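Local structure of peroxisomal acyl-coenzyme A oxidase 1 (Arabidopsis thaliana, 1W07) at residues B[138-143]-B[167-172]; B[149-154]-B[188-193]. The protein oxidises long- and medium-chain acyl-CoAs to 2-trans-enoyl-CoAs in peroxisomal beta-oxidation, using FAD and passing electrons to oxygen to give hydrogen peroxide. The protein carries 1 engineered substitution. One frame throughout, in Å; residues are numbered along the deposited sequence. Where two conformers were deposited one is given.

Contact 1 of 2, residues B[138-143]-B[167-172]; sequences TELGHG and PTQTAS. With FAD (flavin-adenine dinucleotide), chain I.
Leu140 and Gly141 give their backbone N-H groups to the 3-10 turn 169-171 and the residue after it, and these two hydrogen bonds join the segments. Leu140 N reaches Ser172 O at 2.9 Å, almost in line with the carbonyl (C=O...N 173°), while Gly141 N meets Thr170 O at 3.0 Å, in the carbonyl plane and on a lone pair. A CA-H...O contact from Glu139 CA to the same Ser172 O adds to the first. Within the turn, Ser172 N bonds to Gln169 O.

Leu140 lies against the turn's backbone, its CD1 3.4 Å from Gln169 O and its CB near Thr170 CA and O, and Phe630 of the second subunit packs on Leu140 and Ser172.

The charged group is Glu139. Its CG stands anti to the carbonyl carbon (chi1 -42°) and the chain beyond is extended, which carries the carboxylate past Ala171: OE2 is hydrogen-bonded to Thr151 OG1 and salt-bridged to Lys173 NZ, and OE1 accepts from Glu150 N. An alanine here would be likely to leave Lys173 without its anionic mate and the Glu150 N-H without its acceptor.

Toward the cofactor, Thr138 N donates to FAD O2 at 2.8 Å, nearly straight at 171°. Thr138 OG1 donates to FAD N1 at 2.8 Å and accepts from FAD O3' at 2.9 Å, fixing the direction of its proton. Backbone bonds toward the turn and polar bonds toward the flavin thus place this loop of the middle domain, and the N1-C2=O2 edge receives two protein donors that would probably stabilise negative charge on reduced flavin.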
ATOM      1  N   THR B 138      -9.433 -23.676  -0.391  1.00 18.56           N
ATOM      2  CA  THR B 138     -10.295 -22.501  -0.389  1.00 17.90           C
ATOM      3  C   THR B 138     -11.434 -22.537  -1.411  1.00 18.16           C
ATOM      4  O   THR B 138     -11.286 -23.048  -2.519  1.00 17.25           O
ATOM      5  CB  THR B 138      -9.454 -21.230  -0.607  1.00 17.22           C
ATOM      6  OG1 THR B 138      -8.520 -21.117   0.472  1.00 19.34           O
ATOM      7  CG2 THR B 138     -10.334 -19.991  -0.648  1.00 14.84           C
ATOM      8  N   GLU B 139     -12.572 -21.980  -1.013  1.00 16.32           N
ATOM      9  CA  GLU B 139     -13.743 -21.910  -1.871  1.00 18.54           C
ATOM     10  C   GLU B 139     -14.197 -20.457  -1.916  1.00 16.47           C
ATOM     11  O   GLU B 139     -13.688 -19.617  -1.180  1.00 18.12           O
ATOM     12  CB  GLU B 139     -14.887 -22.782  -1.315  1.00 18.09           C
ATOM     13  CG  GLU B 139     -14.426 -24.141  -0.783  1.00 23.78           C
ATOM     14  CD  GLU B 139     -15.573 -25.070  -0.371  1.00 23.77           C
ATOM     15  OE1 GLU B 139     -16.537 -24.611   0.280  1.00 20.84           O
ATOM     16  OE2 GLU B 139     -15.483 -26.273  -0.683  1.00 23.62           O
ATOM     17  N   LEU B 140     -15.160 -20.172  -2.783  1.00 18.63           N
ATOM     18  CA  LEU B 140     -15.705 -18.829  -2.909  1.00 17.10           C
ATOM     19  C   LEU B 140     -16.179 -18.313  -1.560  1.00 14.96           C
ATOM     20  O   LEU B 140     -15.869 -17.190  -1.163  1.00 15.81           O
ATOM     21  CB  LEU B 140     -16.882 -18.808  -3.890  1.00 16.70           C
ATOM     22  CG  LEU B 140     -16.546 -18.460  -5.343  1.00 21.31           C
ATOM     23  CD1 LEU B 140     -17.744 -18.724  -6.250  1.00 20.73           C
ATOM     24  CD2 LEU B 140     -16.127 -16.998  -5.413  1.00 20.41           C
ATOM     25  N   GLY B 141     -16.924 -19.143  -0.845  1.00 16.83           N
ATOM     26  CA  GLY B 141     -17.446 -18.721   0.440  1.00 15.84           C
ATOM     27  C   GLY B 141     -16.603 -18.944   1.672  1.00 17.51           C
ATOM     28  O   GLY B 141     -16.945 -18.417   2.729  1.00 15.26           O
ATOM     29  N   HIS B 142     -15.508 -19.697   1.560  1.00 16.80           N
ATOM     30  CA  HIS B 142     -14.672 -19.986   2.734  1.00 16.40           C
ATOM     31  C   HIS B 142     -13.171 -20.082   2.469  1.00 16.92           C
ATOM     32  O   HIS B 142     -12.710 -20.881   1.644  1.00 16.22           O
ATOM     33  CB  HIS B 142     -15.130 -21.292   3.411  1.00 17.74           C
ATOM     34  CG  HIS B 142     -16.515 -21.228   3.972  1.00 19.13           C
ATOM     35  ND1 HIS B 142     -17.645 -21.364   3.192  1.00 15.68           N
ATOM     36  CD2 HIS B 142     -16.952 -21.002   5.232  1.00 19.39           C
ATOM     37  CE1 HIS B 142     -18.717 -21.221   3.950  1.00 15.88           C
ATOM     38  NE2 HIS B 142     -18.324 -21.002   5.191  1.00 16.24           N
ATOM     39  N   GLY B 143     -12.424 -19.266   3.207  1.00 17.77           N
ATOM     40  CA  GLY B 143     -10.980 -19.236   3.095  1.00 15.74           C
ATOM     41  C   GLY B 143     -10.385 -19.445   4.474  1.00 19.70           C
ATOM     42  O   GLY B 143      -9.873 -20.522   4.772  1.00 19.76           O
ATOM     43  N   PRO B 167     -22.007 -28.623  -3.718  1.00 24.83           N
ATOM     44  CA  PRO B 167     -23.395 -28.316  -3.352  1.00 27.00           C
ATOM     45  C   PRO B 167     -23.968 -27.054  -3.996  1.00 27.55           C
ATOM     46  O   PRO B 167     -25.014 -27.111  -4.645  1.00 27.18           O
ATOM     47  CB  PRO B 167     -23.328 -28.204  -1.832  1.00 28.85           C
ATOM     48  CG  PRO B 167     -22.276 -29.184  -1.480  1.00 29.28           C
ATOM     49  CD  PRO B 167     -21.208 -28.918  -2.518  1.00 26.60           C
ATOM     50  N   THR B 168     -23.283 -25.930  -3.800  1.00 24.04           N
ATOM     51  CA  THR B 168     -23.715 -24.649  -4.339  1.00 24.21           C
ATOM     52  C   THR B 168     -22.578 -23.904  -5.018  1.00 23.78           C
ATOM     53  O   THR B 168     -21.424 -24.328  -4.964  1.00 20.28           O
ATOM     54  CB  THR B 168     -24.260 -23.747  -3.226  1.00 26.34           C
ATOM     55  OG1 THR B 168     -23.269 -23.604  -2.191  1.00 32.48           O
ATOM     56  CG2 THR B 168     -25.527 -24.347  -2.641  1.00 24.80           C
ATOM     57  N   GLN B 169     -22.900 -22.789  -5.665  1.00 21.21           N
ATOM     58  CA  GLN B 169     -21.879 -22.019  -6.371  1.00 21.85           C
ATOM     59  C   GLN B 169     -20.785 -21.551  -5.419  1.00 18.55           C
ATOM     60  O   GLN B 169     -19.614 -21.539  -5.780  1.00 17.68           O
ATOM     61  CB  GLN B 169     -22.520 -20.821  -7.077  1.00 21.04           C
ATOM     62  CG  GLN B 169     -21.575 -20.083  -8.006  1.00 23.73           C
ATOM     63  CD  GLN B 169     -22.256 -18.926  -8.702  1.00 23.86           C
ATOM     64  OE1 GLN B 169     -22.857 -18.070  -8.055  1.00 25.41           O
ATOM     65  NE2 GLN B 169     -22.162 -18.891 -10.023  1.00 23.84           N
ATOM     66  N   THR B 170     -21.178 -21.176  -4.204  1.00 18.54           N
ATOM     67  CA  THR B 170     -20.233 -20.699  -3.197  1.00 19.78           C
ATOM     68  C   THR B 170     -19.319 -21.817  -2.682  1.00 20.88           C
ATOM     69  O   THR B 170     -18.329 -21.550  -1.993  1.00 19.95           O
ATOM     70  CB  THR B 170     -20.961 -20.042  -1.988  1.00 21.93           C
ATOM     71  OG1 THR B 170     -21.850 -20.987  -1.371  1.00 21.58           O
ATOM     72  CG2 THR B 170     -21.766 -18.841  -2.459  1.00 20.61           C
ATOM     73  N   ALA B 171     -19.646 -23.062  -3.033  1.00 18.09           N
ATOM     74  CA  ALA B 171     -18.855 -24.214  -2.616  1.00 18.69           C
ATOM     75  C   ALA B 171     -17.710 -24.427  -3.610  1.00 19.11           C
ATOM     76  O   ALA B 171     -16.799 -25.216  -3.361  1.00 19.84           O
ATOM     77  CB  ALA B 171     -19.736 -25.467  -2.550  1.00 15.99           C
ATOM     78  N   SER B 172     -17.770 -23.726  -4.731  0.50 18.58           N
ATOM     79  CA  SER B 172     -16.743 -23.842  -5.766  0.50 19.51           C
ATOM     80  C   SER B 172     -15.353 -23.496  -5.226  0.50 19.20           C
ATOM     81  O   SER B 172     -15.193 -22.515  -4.500  0.50 19.68           O
ATOM     82  CB  SER B 172     -17.069 -22.908  -6.936  0.50 20.38           C
ATOM     83  OG  SER B 172     -18.378 -23.127  -7.427  0.50 21.00           O
TER
HETATM   84  PA  FAD I1660     -11.724 -13.740   5.435  1.00 20.64           P
HETATM   85  O1A FAD I1660     -11.154 -14.717   6.388  1.00 16.75           O
HETATM   86  O2A FAD I1660     -13.114 -13.948   4.974  1.00 17.34           O
HETATM   87  O5B FAD I1660     -11.578 -12.271   6.071  1.00 16.95           O
HETATM   88  C5B FAD I1660     -12.135 -11.126   5.422  1.00 14.41           C
HETATM   89  C4B FAD I1660     -12.186  -9.944   6.396  1.00 17.12           C
HETATM   90  O4B FAD I1660     -12.960 -10.359   7.536  1.00 16.36           O
HETATM   91  C3B FAD I1660     -10.788  -9.597   6.916  1.00 12.60           C
HETATM   92  O3B FAD I1660     -10.750  -8.225   7.316  1.00 15.74           O
HETATM   93  C2B FAD I1660     -10.662 -10.514   8.131  1.00 16.69           C
HETATM   94  O2B FAD I1660      -9.791  -9.931   9.103  1.00 13.64           O
HETATM   95  C1B FAD I1660     -12.091 -10.446   8.678  1.00 16.87           C
HETATM   96  N9A FAD I1660     -12.405 -11.635   9.504  1.00 15.69           N
HETATM   97  C8A FAD I1660     -12.690 -12.856   9.049  1.00 17.20           C
HETATM   98  N7A FAD I1660     -12.914 -13.675  10.078  1.00 14.24           N
HETATM   99  C5A FAD I1660     -12.764 -12.975  11.196  1.00 13.49           C
HETATM  100  C6A FAD I1660     -12.882 -13.282  12.546  1.00 14.48           C
HETATM  101  N6A FAD I1660     -13.115 -14.525  12.953  1.00 13.14           N
HETATM  102  N1A FAD I1660     -12.691 -12.260  13.483  1.00 17.37           N
HETATM  103  C2A FAD I1660     -12.380 -10.967  13.050  1.00 13.71           C
HETATM  104  N3A FAD I1660     -12.266 -10.716  11.758  1.00 18.81           N
HETATM  105  C4A FAD I1660     -12.448 -11.673  10.831  1.00 13.08           C
HETATM  106  N1  FAD I1660      -6.187 -21.280  -1.138  1.00 16.13           N
HETATM  107  C2  FAD I1660      -5.952 -22.630  -1.428  1.00 18.73           C
HETATM  108  O2  FAD I1660      -6.663 -23.498  -0.927  1.00 24.47           O
HETATM  109  N3  FAD I1660      -4.911 -22.972  -2.303  1.00 17.62           N
HETATM  110  C4  FAD I1660      -4.120 -21.972  -2.884  1.00 20.17           C
HETATM  111  O4  FAD I1660      -3.187 -22.287  -3.624  1.00 15.16           O
HETATM  112  C4X FAD I1660      -4.376 -20.632  -2.607  1.00 18.39           C
HETATM  113  N5  FAD I1660      -3.646 -19.616  -3.241  1.00 16.82           N
HETATM  114  C5X FAD I1660      -3.907 -18.267  -2.985  1.00 19.12           C
HETATM  115  C6  FAD I1660      -3.250 -17.278  -3.709  1.00 16.54           C
HETATM  116  C7  FAD I1660      -3.590 -15.942  -3.538  1.00 18.94           C
HETATM  117  C7M FAD I1660      -2.856 -14.886  -4.363  1.00 19.89           C
HETATM  118  C8  FAD I1660      -4.594 -15.589  -2.628  1.00 20.31           C
HETATM  119  C8M FAD I1660      -4.988 -14.126  -2.418  1.00 19.05           C
HETATM  120  C9  FAD I1660      -5.239 -16.581  -1.899  1.00 16.78           C
HETATM  121  C9A FAD I1660      -4.906 -17.922  -2.067  1.00 19.98           C
HETATM  122  N10 FAD I1660      -5.598 -18.937  -1.393  1.00 16.92           N
HETATM  123  C10 FAD I1660      -5.398 -20.285  -1.732  1.00 18.32           C
HETATM  124  C1' FAD I1660      -6.643 -18.613  -0.389  1.00 16.57           C
HETATM  125  C2' FAD I1660      -5.988 -18.189   0.929  1.00 17.80           C
HETATM  126  O2' FAD I1660      -5.073 -19.196   1.366  1.00 19.53           O
HETATM  127  C3' FAD I1660      -6.977 -17.882   2.058  1.00 20.91           C
HETATM  128  O3' FAD I1660      -7.793 -19.031   2.303  1.00 23.05           O
HETATM  129  C4' FAD I1660      -7.887 -16.693   1.740  1.00 20.36           C
HETATM  130  O4' FAD I1660      -7.199 -15.697   0.979  1.00 18.60           O
HETATM  131  C5' FAD I1660      -8.390 -16.086   3.050  1.00 23.99           C
HETATM  132  O5' FAD I1660      -9.093 -14.871   2.797  1.00 25.84           O
HETATM  133  P   FAD I1660     -10.680 -14.774   3.024  1.00 21.67           P
HETATM  134  O1P FAD I1660     -11.266 -14.283   1.759  1.00 19.08           O
HETATM  135  O2P FAD I1660     -11.161 -16.058   3.583  1.00 22.97           O
HETATM  136  O3P FAD I1660     -10.773 -13.627   4.144  1.00 19.51           O

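Contact 2 of 2, residues B[149-154]-B[188-193]; sequences LETTAT and VYARLI
Arg191 reaches from its strand back over the chain at Leu149. Its CB lies 3.9 Å from Thr151 O; CG lies close to both Leu149 O and Thr151 O, at 3.4 and 3.5 Å, and CD keeps beside Leu149 O. A bend at chi3 (73°) then brings the guanidinium round, and NH1 donates to Leu149 O at 2.9 Å. That oxygen lies in the guanidinium plane, and NH1 is in turn in the carbonyl plane, so the bond is well directed at both ends (N-H...O 161°). NH1 also serves Gln147 O, while NE pairs with Asp198 on the neighbouring strand.

Before the strand pairing begins, Leu149 CD1 crosses to Tyr189 CB at 3.9 Å. The backbone ladder is evidenced by three bonds: Arg191 N to Thr151 O, Ala153 N to Arg191 O, and Ile193 N to Ala153 O at 2.8 Å. Arg191 thus straddles Thr152, and Ala153 in turn straddles Leu192, the staggered pattern of parallel strands.

Side chains on the Thr152, Thr154 and Ile193 face mesh closely: Ile193 CD1 sits 3.7 Å from Thr152 CG2 and also touches Thr154 OG1. On the Ala153 and Leu192 face, Ala153 CB meets Ala190 CB at 4.1 Å.

Strand 185-194 is also paired in parallel with 133-136 and antiparallel with 197-207, while Tyr189 stands against Tyr135, an FAD-binding residue. This strand pairing belongs to the beta-sheet middle domain of the acyl-CoA dehydrogenase and oxidase fold.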
ATOM      1  N   LEU B 149     -15.916 -25.254   4.921  1.00 17.29           N
ATOM      2  CA  LEU B 149     -15.937 -25.708   3.524  1.00 19.07           C
ATOM      3  C   LEU B 149     -17.241 -26.447   3.248  1.00 19.07           C
ATOM      4  O   LEU B 149     -17.713 -27.198   4.108  1.00 18.38           O
ATOM      5  CB  LEU B 149     -14.758 -26.643   3.226  1.00 16.39           C
ATOM      6  CG  LEU B 149     -13.367 -26.020   3.349  1.00 21.39           C
ATOM      7  CD1 LEU B 149     -12.316 -27.035   2.911  1.00 19.42           C
ATOM      8  CD2 LEU B 149     -13.300 -24.747   2.503  1.00 21.09           C
ATOM      9  N   GLU B 150     -17.800 -26.232   2.054  1.00 16.36           N
ATOM     10  CA  GLU B 150     -19.068 -26.837   1.633  1.00 20.00           C
ATOM     11  C   GLU B 150     -18.905 -28.052   0.721  1.00 19.11           C
ATOM     12  O   GLU B 150     -19.815 -28.872   0.613  1.00 21.38           O
ATOM     13  CB  GLU B 150     -19.935 -25.801   0.899  1.00 22.59           C
ATOM     14  CG  GLU B 150     -20.215 -24.537   1.690  1.00 26.81           C
ATOM     15  CD  GLU B 150     -21.077 -23.548   0.934  1.00 31.70           C
ATOM     16  OE1 GLU B 150     -22.246 -23.881   0.627  1.00 34.83           O
ATOM     17  OE2 GLU B 150     -20.591 -22.436   0.638  1.00 34.59           O
ATOM     18  N   THR B 151     -17.766 -28.165   0.048  1.00 18.20           N
ATOM     19  CA  THR B 151     -17.562 -29.304  -0.841  1.00 19.03           C
ATOM     20  C   THR B 151     -17.701 -30.596  -0.033  1.00 22.18           C
ATOM     21  O   THR B 151     -17.210 -30.696   1.092  1.00 21.07           O
ATOM     22  CB  THR B 151     -16.176 -29.235  -1.527  1.00 18.88           C
ATOM     23  OG1 THR B 151     -16.099 -28.025  -2.288  1.00 17.73           O
ATOM     24  CG2 THR B 151     -15.974 -30.439  -2.477  1.00 15.47           C
ATOM     25  N   THR B 152     -18.391 -31.578  -0.596  1.00 20.98           N
ATOM     26  CA  THR B 152     -18.585 -32.833   0.110  1.00 22.09           C
ATOM     27  C   THR B 152     -17.923 -34.018  -0.567  1.00 21.67           C
ATOM     28  O   THR B 152     -17.720 -34.019  -1.777  1.00 22.34           O
ATOM     29  CB  THR B 152     -20.088 -33.151   0.274  1.00 17.37           C
ATOM     30  OG1 THR B 152     -20.705 -33.198  -1.011  1.00 17.42           O
ATOM     31  CG2 THR B 152     -20.765 -32.091   1.090  1.00 15.38           C
ATOM     32  N   ALA B 153     -17.583 -35.019   0.243  1.00 24.67           N
ATOM     33  CA  ALA B 153     -16.981 -36.255  -0.231  1.00 24.38           C
ATOM     34  C   ALA B 153     -17.748 -37.393   0.458  1.00 27.79           C
ATOM     35  O   ALA B 153     -17.459 -37.747   1.607  1.00 24.36           O
ATOM     36  CB  ALA B 153     -15.497 -36.296   0.133  1.00 23.75           C
ATOM     37  N   THR B 154     -18.738 -37.950  -0.237  1.00 27.77           N
ATOM     38  CA  THR B 154     -19.563 -39.021   0.325  1.00 31.05           C
ATOM     39  C   THR B 154     -19.184 -40.387  -0.236  1.00 30.76           C
ATOM     40  O   THR B 154     -19.145 -40.584  -1.454  1.00 29.48           O
ATOM     41  CB  THR B 154     -21.060 -38.767   0.043  1.00 30.97           C
ATOM     42  OG1 THR B 154     -21.353 -37.382   0.271  1.00 33.01           O
ATOM     43  CG2 THR B 154     -21.940 -39.627   0.967  1.00 31.40           C
ATOM     44  N   VAL B 188      -7.954 -32.325  -2.963  1.00 20.86           N
ATOM     45  CA  VAL B 188      -9.178 -31.587  -2.660  1.00 19.93           C
ATOM     46  C   VAL B 188      -9.651 -31.806  -1.221  1.00 21.49           C
ATOM     47  O   VAL B 188      -9.656 -32.933  -0.724  1.00 21.58           O
ATOM     48  CB  VAL B 188     -10.328 -31.989  -3.617  1.00 21.27           C
ATOM     49  CG1 VAL B 188     -11.614 -31.198  -3.270  1.00 22.30           C
ATOM     50  CG2 VAL B 188      -9.890 -31.770  -5.077  1.00 21.88           C
ATOM     51  N   TYR B 189     -10.033 -30.719  -0.550  1.00 22.01           N
ATOM     52  CA  TYR B 189     -10.514 -30.807   0.822  1.00 23.86           C
ATOM     53  C   TYR B 189     -12.031 -30.628   0.858  1.00 22.48           C
ATOM     54  O   TYR B 189     -12.578 -29.679   0.296  1.00 25.54           O
ATOM     55  CB  TYR B 189      -9.801 -29.778   1.719  1.00 20.27           C
ATOM     56  CG  TYR B 189      -8.346 -30.132   1.951  1.00 23.56           C
ATOM     57  CD1 TYR B 189      -7.368 -29.781   1.020  1.00 22.32           C
ATOM     58  CD2 TYR B 189      -7.959 -30.906   3.051  1.00 21.44           C
ATOM     59  CE1 TYR B 189      -6.044 -30.193   1.173  1.00 24.36           C
ATOM     60  CE2 TYR B 189      -6.636 -31.332   3.206  1.00 22.04           C
ATOM     61  CZ  TYR B 189      -5.684 -30.975   2.263  1.00 25.54           C
ATOM     62  OH  TYR B 189      -4.394 -31.440   2.373  1.00 21.72           O
ATOM     63  N   ALA B 190     -12.701 -31.573   1.505  1.00 24.62           N
ATOM     64  CA  ALA B 190     -14.153 -31.560   1.600  1.00 24.01           C
ATOM     65  C   ALA B 190     -14.597 -32.262   2.867  1.00 24.73           C
ATOM     66  O   ALA B 190     -13.807 -32.937   3.530  1.00 25.07           O
ATOM     67  CB  ALA B 190     -14.763 -32.264   0.379  1.00 24.81           C
ATOM     68  N   ARG B 191     -15.871 -32.096   3.194  1.00 25.34           N
ATOM     69  CA  ARG B 191     -16.451 -32.717   4.373  1.00 28.33           C
ATOM     70  C   ARG B 191     -16.564 -34.214   4.111  1.00 27.64           C
ATOM     71  O   ARG B 191     -17.200 -34.638   3.143  1.00 27.74           O
ATOM     72  CB  ARG B 191     -17.839 -32.128   4.637  1.00 27.16           C
ATOM     73  CG  ARG B 191     -17.896 -30.607   4.518  1.00 28.95           C
ATOM     74  CD  ARG B 191     -19.138 -30.043   5.198  1.00 29.10           C
ATOM     75  NE  ARG B 191     -19.011 -30.115   6.648  1.00 33.44           N
ATOM     76  CZ  ARG B 191     -18.377 -29.214   7.393  1.00 34.74           C
ATOM     77  NH1 ARG B 191     -17.821 -28.145   6.832  1.00 26.94           N
ATOM     78  NH2 ARG B 191     -18.270 -29.400   8.703  1.00 35.08           N
ATOM     79  N   LEU B 192     -15.943 -35.014   4.966  1.00 29.81           N
ATOM     80  CA  LEU B 192     -15.989 -36.465   4.811  1.00 31.07           C
ATOM     81  C   LEU B 192     -17.362 -36.977   5.264  1.00 32.50           C
ATOM     82  O   LEU B 192     -17.734 -36.849   6.431  1.00 34.52           O
ATOM     83  CB  LEU B 192     -14.881 -37.112   5.646  1.00 31.19           C
ATOM     84  CG  LEU B 192     -14.419 -38.521   5.269  1.00 35.08           C
ATOM     85  CD1 LEU B 192     -13.332 -38.958   6.234  1.00 37.00           C
ATOM     86  CD2 LEU B 192     -15.579 -39.494   5.312  1.00 34.60           C
ATOM     87  N   ILE B 193     -18.110 -37.551   4.333  1.00 31.84           N
ATOM     88  CA  ILE B 193     -19.429 -38.073   4.644  1.00 31.81           C
ATOM     89  C   ILE B 193     -19.479 -39.585   4.433  1.00 34.33           C
ATOM     90  O   ILE B 193     -19.168 -40.086   3.347  1.00 33.30           O
ATOM     91  CB  ILE B 193     -20.511 -37.403   3.774  1.00 28.36           C
ATOM     92  CG1 ILE B 193     -20.462 -35.881   3.938  1.00 28.75           C
ATOM     93  CG2 ILE B 193     -21.875 -37.894   4.186  1.00 29.36           C
ATOM     94  CD1 ILE B 193     -21.488 -35.144   3.079  1.00 26.39           C
TER

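How the contacts relate
Contacts 1 and 2 both lie in the middle domain, their centres 11 Å apart, and their segments alternate along the chain. Both are largely buried, but in different surroundings. Contact 1 joins two loops, one of them at the flavin, and the second subunit packs against it; contact 2 pairs two strands and is touched by no other chain of the assembly. The chemistry differs accordingly: contact 1 buries 276 Å² and adds cofactor bonds to its backbone pair, whereas contact 2 buries 536 Å² through a parallel ladder, apolar packing and an arginine-to-carbonyl bond. They meet chiefly at Glu139, whose carboxylate bonds Thr151 OG1 and Glu150 N.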